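Local coordinates for phosphoribosylaminoimidazole-succinocarboxamide synthase (PDB 2CNQ), which catalyses the ATP-dependent joining of L-aspartate to 4-carboxy-5-aminoimidazole ribotide, giving SAICAR in de novo purine biosynthesis, at residues V15-G18 with I23-V26; G123-S128 with G137-L142; K209-A214 with I293-T298. All coordinates share one frame; numbering follows the deposited sequence. Where two conformers were deposited one is given.

Contact 1. Residues V15-G18 with I23-V26; sequences VARG and IYEV. With ADP (adenosine-5'-diphosphate), chain B.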
ATOM      1  N   VAL A  15     -16.025  -0.221 -11.675  1.00  7.06           N
ATOM      2  CA  VAL A  15     -14.917  -0.766 -12.399  1.00  7.09           C
ATOM      3  C   VAL A  15     -14.445  -2.016 -11.742  1.00  7.64           C
ATOM      4  O   VAL A  15     -14.213  -3.012 -12.401  1.00  8.67           O
ATOM      5  CB  VAL A  15     -13.806   0.243 -12.516  1.00  7.72           C
ATOM      6  CG1 VAL A  15     -12.573  -0.356 -13.104  1.00  9.24           C
ATOM      7  CG2 VAL A  15     -14.302   1.410 -13.333  1.00  9.28           C
ATOM      8  N   ALA A  16     -14.268  -2.004 -10.439  1.00  7.44           N
ATOM      9  CA  ALA A  16     -13.728  -3.127  -9.750  1.00  7.80           C
ATOM     10  C   ALA A  16     -13.985  -2.965  -8.300  1.00  7.15           C
ATOM     11  O   ALA A  16     -14.094  -1.878  -7.807  1.00  7.39           O
ATOM     12  CB  ALA A  16     -12.245  -3.204  -9.956  1.00  8.97           C
ATOM     13  N   ARG A  17     -13.999  -4.075  -7.605  1.00  7.51           N
ATOM     14  CA  ARG A  17     -13.679  -4.068  -6.206  1.00  7.70           C
ATOM     15  C   ARG A  17     -12.459  -4.901  -6.019  1.00  8.11           C
ATOM     16  O   ARG A  17     -12.425  -6.065  -6.397  1.00 10.20           O
ATOM     17  CB  ARG A  17     -14.800  -4.618  -5.344  1.00  8.36           C
ATOM     18  CG  ARG A  17     -15.979  -3.738  -5.290  1.00  7.68           C
ATOM     19  CD  ARG A  17     -16.897  -4.131  -4.175  1.00  8.15           C
ATOM     20  NE  ARG A  17     -17.971  -3.189  -3.973  1.00  8.27           N
ATOM     21  CZ  ARG A  17     -19.137  -3.229  -4.595  1.00  7.62           C
ATOM     22  NH1 ARG A  17     -20.026  -2.306  -4.361  1.00  9.03           N
ATOM     23  NH2 ARG A  17     -19.415  -4.208  -5.416  1.00  8.25           N
ATOM     24  N   GLY A  18     -11.450  -4.302  -5.433  1.00  7.49           N
ATOM     25  CA  GLY A  18     -10.291  -5.026  -4.989  1.00  7.38           C
ATOM     26  C   GLY A  18     -10.545  -5.518  -3.597  1.00  7.06           C
ATOM     27  O   GLY A  18     -11.655  -5.488  -3.097  1.00  7.61           O
ATOM     28  N   ILE A  23     -13.944   0.751  -6.852  1.00  6.20           N
ATOM     29  CA  ILE A  23     -13.439   1.654  -7.855  1.00  6.42           C
ATOM     30  C   ILE A  23     -14.523   1.875  -8.850  1.00  5.98           C
ATOM     31  O   ILE A  23     -14.996   0.917  -9.443  1.00  6.69           O
ATOM     32  CB  ILE A  23     -12.218   1.096  -8.478  0.74  6.64           C
ATOM     33  CG1 ILE A  23     -11.188   0.779  -7.393  0.74  7.59           C
ATOM     34  CG2 ILE A  23     -11.650   2.080  -9.499  0.74  7.14           C
ATOM     35  CD1 ILE A  23     -10.036   0.095  -7.887  0.74 10.05           C
ATOM     36  N   TYR A  24     -14.915   3.106  -9.023  1.00  6.00           N
ATOM     37  CA  TYR A  24     -15.976   3.453  -9.931  1.00  6.30           C
ATOM     38  C   TYR A  24     -15.437   4.308 -11.033  1.00  6.42           C
ATOM     39  O   TYR A  24     -14.462   5.030 -10.868  1.00  6.93           O
ATOM     40  CB  TYR A  24     -17.052   4.230  -9.205  1.00  6.59           C
ATOM     41  CG  TYR A  24     -17.740   3.419  -8.171  1.00  6.36           C
ATOM     42  CD1 TYR A  24     -18.887   2.726  -8.472  1.00  6.38           C
ATOM     43  CD2 TYR A  24     -17.225   3.316  -6.900  1.00  6.23           C
ATOM     44  CE1 TYR A  24     -19.520   1.985  -7.537  1.00  6.57           C
ATOM     45  CE2 TYR A  24     -17.850   2.566  -5.957  1.00  6.53           C
ATOM     46  CZ  TYR A  24     -18.978   1.888  -6.288  1.00  6.48           C
ATOM     47  OH  TYR A  24     -19.645   1.128  -5.383  1.00  6.89           O
ATOM     48  N   GLU A  25     -16.137   4.302 -12.143  1.00  6.56           N
ATOM     49  CA  GLU A  25     -15.775   5.124 -13.261  1.00  6.85           C
ATOM     50  C   GLU A  25     -16.484   6.416 -13.185  1.00  7.10           C
ATOM     51  O   GLU A  25     -17.709   6.469 -13.254  1.00  8.76           O
ATOM     52  CB  GLU A  25     -16.150   4.425 -14.537  0.56  7.74           C
ATOM     53  CG  GLU A  25     -16.035   5.305 -15.735  0.56  9.28           C
ATOM     54  CD  GLU A  25     -16.334   4.537 -16.967  0.56 10.58           C
ATOM     55  OE1 GLU A  25     -15.673   3.500 -17.235  0.56 14.14           O
ATOM     56  OE2 GLU A  25     -17.285   4.913 -17.635  0.56 14.70           O
ATOM     57  N   VAL A  26     -15.733   7.474 -13.059  1.00  7.18           N
ATOM     58  CA  VAL A  26     -16.294   8.798 -13.092  1.00  7.63           C
ATOM     59  C   VAL A  26     -16.503   9.209 -14.509  1.00  7.85           C
ATOM     60  O   VAL A  26     -17.519   9.788 -14.851  1.00  9.88           O
ATOM     61  CB  VAL A  26     -15.418   9.750 -12.322  1.00  7.42           C
ATOM     62  CG1 VAL A  26     -15.904  11.164 -12.452  1.00  9.34           C
ATOM     63  CG2 VAL A  26     -15.418   9.348 -10.877  1.00  8.06           C
TER
HETATM   64  PB  ADP B1307      -6.079  -5.226  -4.702  1.00  7.97           P
HETATM   65  O1B ADP B1307      -4.939  -4.788  -3.905  1.00  9.67           O
HETATM   66  O2B ADP B1307      -5.676  -5.775  -6.005  1.00 11.30           O
HETATM   67  O3B ADP B1307      -7.023  -6.145  -4.100  1.00 10.42           O
HETATM   68  PA  ADP B1307      -7.259  -2.682  -4.172  1.00  6.51           P
HETATM   69  O1A ADP B1307      -6.044  -2.127  -3.571  1.00  7.41           O
HETATM   70  O2A ADP B1307      -8.390  -3.010  -3.318  1.00  6.59           O
HETATM   71  O3A ADP B1307      -6.908  -3.923  -5.070  1.00  7.60           O
HETATM   72  O5' ADP B1307      -7.816  -1.717  -5.278  1.00  6.84           O
HETATM   73  C5' ADP B1307      -7.033  -0.888  -6.106  1.00  6.92           C
HETATM   74  C4' ADP B1307      -7.029  -1.441  -7.500  1.00  6.78           C
HETATM   75  O4' ADP B1307      -6.919  -0.317  -8.371  1.00  6.98           O
HETATM   76  C3' ADP B1307      -5.846  -2.305  -7.808  1.00  7.16           C
HETATM   77  O3' ADP B1307      -6.153  -3.186  -8.860  1.00  8.35           O
HETATM   78  C2' ADP B1307      -4.847  -1.306  -8.327  1.00  6.88           C
HETATM   79  O2' ADP B1307      -3.826  -1.874  -9.086  1.00  7.34           O
HETATM   80  C1' ADP B1307      -5.735  -0.436  -9.132  1.00  6.68           C
HETATM   81  N9  ADP B1307      -5.268   0.894  -9.386  1.00  6.31           N
HETATM   82  C8  ADP B1307      -4.599   1.682  -8.541  1.00  6.39           C
HETATM   83  N7  ADP B1307      -4.398   2.882  -9.019  1.00  6.45           N
HETATM   84  C5  ADP B1307      -4.963   2.862 -10.236  1.00  6.68           C
HETATM   85  C6  ADP B1307      -5.134   3.819 -11.263  1.00  7.19           C
HETATM   86  N6  ADP B1307      -4.687   5.052 -11.127  1.00  7.23           N
HETATM   87  N1  ADP B1307      -5.693   3.447 -12.408  1.00  7.93           N
HETATM   88  C2  ADP B1307      -6.177   2.214 -12.521  1.00  8.26           C
HETATM   89  N3  ADP B1307      -6.151   1.259 -11.604  1.00  7.80           N
HETATM   90  C4  ADP B1307      -5.532   1.596 -10.474  1.00  6.87           C

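Contact 2. Residues G123-S128 with G137-L142; sequences GYITGS and GTVHGL. With AMZ (aminoimidazole 4-carboxamide ribonucleotide), chain C.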
ATOM      1  N   GLY A 123      13.921  -2.258   2.394  1.00  6.59           N
ATOM      2  CA  GLY A 123      15.070  -1.702   3.059  1.00  7.17           C
ATOM      3  C   GLY A 123      15.673  -2.621   4.062  1.00  7.41           C
ATOM      4  O   GLY A 123      16.845  -2.489   4.409  1.00  8.00           O
ATOM      5  N   TYR A 124      14.881  -3.551   4.546  1.00  7.37           N
ATOM      6  CA  TYR A 124      15.222  -4.419   5.626  1.00  7.64           C
ATOM      7  C   TYR A 124      14.701  -5.757   5.271  1.00  7.67           C
ATOM      8  O   TYR A 124      13.689  -5.900   4.590  1.00  8.00           O
ATOM      9  CB  TYR A 124      14.567  -3.961   6.903  1.00  7.92           C
ATOM     10  CG  TYR A 124      15.030  -2.624   7.353  1.00  7.91           C
ATOM     11  CD1 TYR A 124      14.625  -1.474   6.708  1.00  7.89           C
ATOM     12  CD2 TYR A 124      15.871  -2.502   8.429  1.00  8.76           C
ATOM     13  CE1 TYR A 124      15.063  -0.256   7.129  1.00  8.73           C
ATOM     14  CE2 TYR A 124      16.298  -1.270   8.848  1.00  9.38           C
ATOM     15  CZ  TYR A 124      15.900  -0.164   8.193  1.00  9.38           C
ATOM     16  OH  TYR A 124      16.298   1.072   8.587  1.00 10.86           O
ATOM     17  N   ILE A 125      15.388  -6.778   5.744  1.00  7.97           N
ATOM     18  CA  ILE A 125      15.049  -8.107   5.345  1.00  7.98           C
ATOM     19  C   ILE A 125      14.056  -8.707   6.284  1.00  7.56           C
ATOM     20  O   ILE A 125      14.319  -8.909   7.451  1.00  8.26           O
ATOM     21  CB  ILE A 125      16.299  -8.945   5.155  1.00  8.38           C
ATOM     22  CG1 ILE A 125      15.927 -10.219   4.447  1.00  9.13           C
ATOM     23  CG2 ILE A 125      17.083  -9.204   6.423  1.00  8.74           C
ATOM     24  CD1 ILE A 125      17.102 -10.985   3.946  1.00 10.00           C
ATOM     25  N   THR A 126      12.885  -9.015   5.766  1.00  7.60           N
ATOM     26  CA  THR A 126      11.834  -9.582   6.533  1.00  7.48           C
ATOM     27  C   THR A 126      10.896 -10.265   5.593  1.00  7.57           C
ATOM     28  O   THR A 126      11.086 -10.289   4.403  1.00  7.78           O
ATOM     29  CB  THR A 126      11.133  -8.494   7.367  1.00  7.49           C
ATOM     30  OG1 THR A 126      10.230  -9.106   8.253  1.00  8.20           O
ATOM     31  CG2 THR A 126      10.384  -7.513   6.527  1.00  7.86           C
ATOM     32  N   GLY A 127       9.878 -10.873   6.123  1.00  8.50           N
ATOM     33  CA  GLY A 127       8.826 -11.363   5.290  1.00  8.75           C
ATOM     34  C   GLY A 127       9.321 -12.379   4.322  1.00  8.92           C
ATOM     35  O   GLY A 127      10.134 -13.242   4.643  1.00  9.37           O
ATOM     36  N   SER A 128       8.860 -12.269   3.103  1.00  8.34           N
ATOM     37  CA  SER A 128       9.202 -13.285   2.146  1.00  8.66           C
ATOM     38  C   SER A 128      10.654 -13.231   1.783  1.00  8.75           C
ATOM     39  O   SER A 128      11.230 -14.230   1.402  1.00  9.76           O
ATOM     40  CB  SER A 128       8.310 -13.166   0.938  1.00  8.88           C
ATOM     41  OG  SER A 128       8.597 -12.048   0.179  1.00  8.86           O
ATOM     42  N   GLY A 137      20.191 -17.329   0.499  0.70  9.10           N
ATOM     43  CA  GLY A 137      21.060 -16.174   0.572  0.70  9.39           C
ATOM     44  C   GLY A 137      20.780 -15.134  -0.484  0.70  8.79           C
ATOM     45  O   GLY A 137      21.587 -14.245  -0.711  0.70 10.09           O
ATOM     46  N   THR A 138      19.615 -15.246  -1.112  0.70  9.61           N
ATOM     47  CA  THR A 138      19.189 -14.295  -2.108  0.70 10.17           C
ATOM     48  C   THR A 138      17.865 -13.724  -1.698  0.70  9.73           C
ATOM     49  O   THR A 138      17.157 -14.260  -0.857  0.70 10.01           O
ATOM     50  CB  THR A 138      19.063 -14.945  -3.486  0.70 10.98           C
ATOM     51  OG1 THR A 138      18.174 -16.054  -3.389  0.70 12.10           O
ATOM     52  CG2 THR A 138      20.392 -15.402  -3.964  0.70 12.66           C
ATOM     53  N   VAL A 139      17.492 -12.665  -2.379  0.70  9.90           N
ATOM     54  CA  VAL A 139      16.132 -12.164  -2.267  0.70  9.77           C
ATOM     55  C   VAL A 139      15.549 -11.982  -3.648  0.70 10.83           C
ATOM     56  O   VAL A 139      16.171 -11.287  -4.417  0.70 11.14           O
ATOM     57  CB  VAL A 139      16.134 -10.865  -1.492  0.70  9.49           C
ATOM     58  CG1 VAL A 139      14.746 -10.284  -1.485  0.70  8.89           C
ATOM     59  CG2 VAL A 139      16.632 -11.127  -0.072  0.70  9.11           C
ATOM     60  N   HIS A 140      14.395 -12.611  -3.972  1.00 11.07           N
ATOM     61  CA  HIS A 140      13.889 -12.518  -5.329  1.00 11.41           C
ATOM     62  C   HIS A 140      15.011 -12.896  -6.283  1.00 12.91           C
ATOM     63  O   HIS A 140      15.193 -12.329  -7.356  1.00 14.23           O
ATOM     64  CB  HIS A 140      13.321 -11.154  -5.649  1.00 11.11           C
ATOM     65  CG  HIS A 140      12.105 -10.810  -4.871  1.00 10.08           C
ATOM     66  ND1 HIS A 140      10.983 -10.327  -5.483  1.00  9.52           N
ATOM     67  CD2 HIS A 140      11.812 -10.846  -3.557  1.00 10.81           C
ATOM     68  CE1 HIS A 140      10.073 -10.021  -4.570  1.00  9.70           C
ATOM     69  NE2 HIS A 140      10.543 -10.343  -3.386  1.00  9.97           N
ATOM     70  N   GLY A 141      15.751 -13.927  -5.894  1.00 13.08           N
ATOM     71  CA  GLY A 141      16.836 -14.421  -6.699  1.00 13.76           C
ATOM     72  C   GLY A 141      18.099 -13.596  -6.693  1.00 13.92           C
ATOM     73  O   GLY A 141      19.096 -14.029  -7.247  1.00 17.91           O
ATOM     74  N   LEU A 142      18.112 -12.457  -6.005  1.00 12.74           N
ATOM     75  CA  LEU A 142      19.260 -11.571  -5.963  1.00 12.42           C
ATOM     76  C   LEU A 142      20.173 -12.006  -4.835  1.00 12.88           C
ATOM     77  O   LEU A 142      19.761 -12.123  -3.706  1.00 13.85           O
ATOM     78  CB  LEU A 142      18.806 -10.155  -5.642  1.00 11.76           C
ATOM     79  CG  LEU A 142      17.913  -9.530  -6.698  1.00 10.61           C
ATOM     80  CD1 LEU A 142      17.196  -8.358  -6.107  1.00 10.77           C
ATOM     81  CD2 LEU A 142      18.727  -9.122  -7.907  1.00 11.96           C
TER
HETATM   82  O5  AMZ C1308      -0.841  -5.615  -1.695  1.00  9.49           O
HETATM   83  C6  AMZ C1308       0.022  -6.342  -2.142  1.00  9.38           C
HETATM   84  N2  AMZ C1308      -0.161  -7.142  -3.186  1.00 12.14           N
HETATM   85  C3A AMZ C1308       1.349  -6.358  -1.558  1.00  8.32           C
HETATM   86  C7A AMZ C1308       1.747  -5.651  -0.465  1.00  7.39           C
HETATM   87  N3  AMZ C1308       1.123  -4.733   0.297  1.00  8.01           N
HETATM   88  N1  AMZ C1308       2.370  -7.112  -2.002  1.00  9.38           N
HETATM   89  C5  AMZ C1308       3.389  -6.868  -1.209  1.00  8.47           C
HETATM   90  N   AMZ C1308       3.018  -5.987  -0.252  1.00  7.34           N
HETATM   91  C1  AMZ C1308       3.885  -5.428   0.754  1.00  6.92           C
HETATM   92  C2  AMZ C1308       3.814  -6.119   2.083  1.00  7.55           C
HETATM   93  C3  AMZ C1308       5.174  -5.848   2.657  1.00  6.82           C
HETATM   94  O2  AMZ C1308       5.135  -4.539   3.179  1.00  7.62           O
HETATM   95  O1  AMZ C1308       2.743  -5.596   2.841  1.00  8.53           O
HETATM   96  O   AMZ C1308       5.193  -5.647   0.306  1.00  7.66           O
HETATM   97  C   AMZ C1308       6.046  -5.894   1.413  1.00  7.29           C
HETATM   98  C4  AMZ C1308       6.773  -7.184   1.223  1.00  7.21           C
HETATM   99  O3  AMZ C1308       5.869  -8.251   1.459  1.00  7.76           O
HETATM  100  P   AMZ C1308       6.448  -9.737   1.495  1.00  7.96           P
HETATM  101  OP1 AMZ C1308       6.824 -10.105   0.097  1.00  8.43           O
HETATM  102  O4  AMZ C1308       5.286 -10.554   2.008  1.00 10.32           O
HETATM  103  OP2 AMZ C1308       7.637  -9.787   2.398  1.00  7.87           O

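Contact 3. Residues K209-A214 with I293-T298; sequences KGIIIA and IEAYET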
ATOM      1  N   LYS A 209      11.254  10.369  12.115  1.00  8.47           N
ATOM      2  CA  LYS A 209      10.037  10.358  12.885  1.00  8.51           C
ATOM      3  C   LYS A 209       9.962   9.199  13.833  1.00  8.44           C
ATOM      4  O   LYS A 209       9.062   9.179  14.656  1.00 10.32           O
ATOM      5  CB  LYS A 209       8.814  10.285  11.993  1.00  8.94           C
ATOM      6  CG  LYS A 209       8.625  11.428  11.053  1.00 10.84           C
ATOM      7  CD  LYS A 209       8.477  12.712  11.815  1.00 12.08           C
ATOM      8  CE  LYS A 209       7.879  13.794  10.937  1.00 13.43           C
ATOM      9  NZ  LYS A 209       7.799  15.050  11.702  1.00 16.06           N
ATOM     10  N   GLY A 210      10.851   8.238  13.710  1.00  8.92           N
ATOM     11  CA  GLY A 210      10.858   7.101  14.583  1.00  8.93           C
ATOM     12  C   GLY A 210      10.336   5.836  14.001  1.00  8.39           C
ATOM     13  O   GLY A 210      10.202   4.888  14.744  1.00  8.84           O
ATOM     14  N   ILE A 211      10.093   5.784  12.712  1.00  7.50           N
ATOM     15  CA  ILE A 211       9.586   4.582  12.095  1.00  7.39           C
ATOM     16  C   ILE A 211      10.578   4.115  11.081  1.00  7.04           C
ATOM     17  O   ILE A 211      11.056   4.866  10.267  1.00  7.70           O
ATOM     18  CB  ILE A 211       8.149   4.711  11.552  0.56  8.29           C
ATOM     19  CG1 ILE A 211       7.159   4.562  12.723  0.56  9.57           C
ATOM     20  CG2 ILE A 211       7.871   3.640  10.522  0.56  7.86           C
ATOM     21  CD1 ILE A 211       5.715   4.731  12.342  0.56  9.82           C
ATOM     22  N   ILE A 212      10.835   2.836  11.151  1.00  6.69           N
ATOM     23  CA  ILE A 212      11.558   2.147  10.119  1.00  6.72           C
ATOM     24  C   ILE A 212      10.558   1.622   9.140  1.00  6.74           C
ATOM     25  O   ILE A 212       9.697   0.842   9.488  1.00  7.20           O
ATOM     26  CB  ILE A 212      12.371   1.014  10.709  1.00  7.21           C
ATOM     27  CG1 ILE A 212      13.513   1.579  11.537  1.00  8.24           C
ATOM     28  CG2 ILE A 212      12.889   0.139   9.595  1.00  8.11           C
ATOM     29  CD1 ILE A 212      14.247   0.559  12.331  1.00 10.08           C
ATOM     30  N   ILE A 213      10.662   2.048   7.904  1.00  6.57           N
ATOM     31  CA  ILE A 213       9.871   1.458   6.856  1.00  6.29           C
ATOM     32  C   ILE A 213      10.644   0.258   6.410  1.00  6.20           C
ATOM     33  O   ILE A 213      11.649   0.372   5.735  1.00  6.78           O
ATOM     34  CB  ILE A 213       9.655   2.401   5.699  1.00  6.62           C
ATOM     35  CG1 ILE A 213       9.107   3.734   6.152  1.00  7.12           C
ATOM     36  CG2 ILE A 213       8.725   1.735   4.721  1.00  6.52           C
ATOM     37  CD1 ILE A 213       8.941   4.717   5.072  1.00  8.38           C
ATOM     38  N   ALA A 214      10.233  -0.910   6.821  1.00  5.64           N
ATOM     39  CA  ALA A 214      10.993  -2.072   6.506  1.00  6.14           C
ATOM     40  C   ALA A 214      10.956  -2.365   5.033  1.00  5.93           C
ATOM     41  O   ALA A 214      11.962  -2.684   4.426  1.00  6.33           O
ATOM     42  CB  ALA A 214      10.476  -3.234   7.251  1.00  7.14           C
ATOM     43  N   ILE A 293      -3.210   3.470  13.049  1.00  5.94           N
ATOM     44  CA  ILE A 293      -3.286   4.873  13.404  1.00  6.22           C
ATOM     45  C   ILE A 293      -1.978   5.349  13.971  1.00  6.55           C
ATOM     46  O   ILE A 293      -1.586   6.456  13.702  1.00  6.48           O
ATOM     47  CB  ILE A 293      -4.469   5.086  14.334  1.00  6.60           C
ATOM     48  CG1 ILE A 293      -5.749   4.991  13.517  1.00  6.95           C
ATOM     49  CG2 ILE A 293      -4.365   6.416  15.027  1.00  7.09           C
ATOM     50  CD1 ILE A 293      -6.997   4.861  14.331  1.00  8.01           C
ATOM     51  N   GLU A 294      -1.296   4.526  14.740  1.00  6.02           N
ATOM     52  CA  GLU A 294      -0.014   4.942  15.255  1.00  6.23           C
ATOM     53  C   GLU A 294       0.957   5.172  14.134  1.00  6.23           C
ATOM     54  O   GLU A 294       1.690   6.135  14.140  1.00  6.55           O
ATOM     55  CB  GLU A 294       0.494   3.926  16.231  1.00  6.42           C
ATOM     56  CG  GLU A 294       1.827   4.273  16.828  1.00  6.94           C
ATOM     57  CD  GLU A 294       1.815   5.486  17.725  1.00  7.63           C
ATOM     58  OE1 GLU A 294       2.900   5.830  18.196  1.00 10.86           O
ATOM     59  OE2 GLU A 294       0.767   6.029  18.041  1.00  8.22           O
ATOM     60  N   ALA A 295       0.974   4.280  13.160  1.00  6.12           N
ATOM     61  CA  ALA A 295       1.820   4.506  12.022  1.00  6.16           C
ATOM     62  C   ALA A 295       1.451   5.812  11.368  1.00  5.96           C
ATOM     63  O   ALA A 295       2.306   6.597  11.024  1.00  6.66           O
ATOM     64  CB  ALA A 295       1.711   3.392  11.046  1.00  6.59           C
ATOM     65  N   TYR A 296       0.172   6.015  11.145  1.00  6.02           N
ATOM     66  CA  TYR A 296      -0.287   7.219  10.514  1.00  6.70           C
ATOM     67  C   TYR A 296       0.174   8.423  11.257  1.00  6.76           C
ATOM     68  O   TYR A 296       0.675   9.357  10.681  1.00  7.24           O
ATOM     69  CB  TYR A 296      -1.806   7.194  10.425  1.00  6.76           C
ATOM     70  CG  TYR A 296      -2.367   8.478   9.964  1.00  7.43           C
ATOM     71  CD1 TYR A 296      -2.706   9.472  10.862  1.00  8.68           C
ATOM     72  CD2 TYR A 296      -2.521   8.743   8.628  1.00  8.98           C
ATOM     73  CE1 TYR A 296      -3.182  10.676  10.426  1.00 10.58           C
ATOM     74  CE2 TYR A 296      -2.986   9.940   8.195  1.00 10.29           C
ATOM     75  CZ  TYR A 296      -3.309  10.898   9.099  1.00 10.86           C
ATOM     76  OH  TYR A 296      -3.769  12.097   8.633  1.00 14.13           O
ATOM     77  N   GLU A 297      -0.046   8.449  12.534  1.00  6.62           N
ATOM     78  CA  GLU A 297       0.292   9.637  13.308  1.00  7.64           C
ATOM     79  C   GLU A 297       1.766   9.872  13.302  1.00  7.52           C
ATOM     80  O   GLU A 297       2.200  10.997  13.170  1.00  8.38           O
ATOM     81  CB  GLU A 297      -0.233   9.484  14.718  1.00  8.10           C
ATOM     82  CG  GLU A 297      -1.725   9.541  14.752  1.00  8.07           C
ATOM     83  CD  GLU A 297      -2.310   9.640  16.123  1.00  9.14           C
ATOM     84  OE1 GLU A 297      -3.378  10.235  16.252  1.00 11.51           O
ATOM     85  OE2 GLU A 297      -1.712   9.108  17.067  1.00  9.88           O
ATOM     86  N   THR A 298       2.559   8.834  13.452  1.00  7.27           N
ATOM     87  CA  THR A 298       3.974   9.029  13.524  1.00  7.83           C
ATOM     88  C   THR A 298       4.518   9.464  12.197  1.00  7.70           C
ATOM     89  O   THR A 298       5.334  10.357  12.108  1.00  9.02           O
ATOM     90  CB  THR A 298       4.650   7.814  14.002  1.00  8.13           C
ATOM     91  OG1 THR A 298       4.105   7.508  15.274  1.00 10.17           O
ATOM     92  CG2 THR A 298       6.113   8.007  14.203  1.00 10.55           C
TER

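Contact 1. Residues V15-G18 with I23-V26
V15 and A16 both turn their amide hydrogens to the carbonyl oxygen of I23. The bond from V15 N to I23 O is the shorter, at 2.7 Å but bent to 144° at the hydrogen; that from A16 N to the same oxygen is 3.2 Å and straighter. Both donors sit slightly off the carbonyl plane. I23 N returns a 2.8 Å bond to A16 O, almost in line with that carbonyl, completing an antiparallel hydrogen-bonded pair. The two side chains lie on the same face of the sheet, A16 CB 4.5 Å from I23 CD1; alanine is short, while the extended isoleucine carries CD1 to 3.2 Å from O4' of ADP. V15 instead leans over the neighbouring strand: chi1 172° sets CG1 opposite the backbone N, which leaves CG2 beside that nitrogen, where it meets E25 CB at 3.7 Å.

R17 and Y24 approach more loosely, guanidinium and ring nearly perpendicular; the firmer partners are D22, in a salt bridge with R17 NE, and T6, hydrogen-bonded to Y24 OH. On the next strand of the sheet, L31 and F33 of strand 30-35 pack on I23. G18 suits the end of the strand because its CA passes 3.2 Å from O2A of ADP, where a side chain would strike the diphosphate. Two residues facing one in this antiparallel hairpin form a classic beta bulge, set at the edge of the ADP pocket.

Contact 2. Residues G123-S128 with G137-L142
V139, on the short strand that follows helix 127-136, meets I125 through methyl groups, V139 CG2 lying 4.0 Å from I125 CD1. The isoleucine carries CG1 anti to its own amide nitrogen (chi1 -167°) and continues extended, which brings CD1 across to the valine. Branched, wholly apolar chains suit this buried place, where F154 of strand 153-159 packs on both.

The chain then reverses at H140 and G141 in a type I' turn, closed by mutual backbone bonds between V139 and L142, the one from V139 N to L142 O measuring 2.7 Å. Positive phi at both central positions is easy for G141, which has no side chain. H140 brings its imidazole obliquely toward S128, but NE2 and OG stay 4.4 Å apart; the ring is held elsewhere, ND1 by the carbonyl of I174 and NE2 by R122.

S128 turns to the nucleotide: its N gives a 2.9 Å, nearly straight bond to OP2 of AMZ, while OG lies 2.6 Å from OP1, with OD1 of N173 also within reach of its single proton. The contact therefore joins an apolar side to a polar one, and R122, bound to both H140 and AMZ, links the turn to the nucleotide site.

Contact 3. Residues K209-A214 with I293-T298
T298 meets the other segment through its methyl and CB, and the contact is largely apolar. I211 is the main partner: its CD1 rests 3.7 Å from T298 CB, and its CG1 and CD1 both lie close to the threonine methyl CG2. The isoleucine reaches the helix because its chain runs on extended from CG1 to CD1 (chi2 177°). The same CD1 also approaches the backbone of the preceding turn, at 3.9 Å from A295 CA, with the alanine methyl a little farther off. Alanine suits that position, since its short side chain lets the isoleucine tip come down close to the helix backbone. F243 of strand 228-245 packs against I211 from within the sheet.

Contacts between carbon and carbonyl oxygen make up a second group. T298 CG2 comes within 3.2 Å of K209 O, and in return K209 CB lies 3.5 Å from T298 O. The lysine contributes the aliphatic beginning of its chain, CB to CD, while the bend at chi2 (-61°) carries its end away from helix 282-300, as fits an exposed charged residue.

The hydrogen bonds belong to the individual elements. T298 N bonds to E294 O within the helix, and T298 OG1 lies 3.0 Å from that same carbonyl oxygen, so the hydroxyl stays near its own backbone while the methyl faces I211. G210 ends helix 185-209 in a Schellman motif; its positive phi would press any CB against the carbonyl of K209, which explains a glycine there.

With no hydrogen bond crossing between the segments, helix 282-300 meets the start of strand 211-223 through van der Waals contact alone, and threonine serves both sides by splitting its polar and apolar branches.

Overall arrangement
The three contacts follow one another along the chain. Contact 1 lies across the chain's centre from both others, its centre about 33 Å from that of contact 2 and 29 Å from that of contact 3. Contacts 2 and 3 touch although their centres are about 22 Å apart: A214 O lies 2.9 Å from G123 N, probably a hydrogen bond, and Y124 packs on I212. Contact 1 borders the ADP whose pocket includes I23, whereas contact 2 holds the phosphate of AMZ; the I23 side chain is about 12 Å from AMZ. The side chain of I211 in contact 3 stays about 11 Å from AMZ, although D215, next along its strand after A214, bonds to that nucleotide.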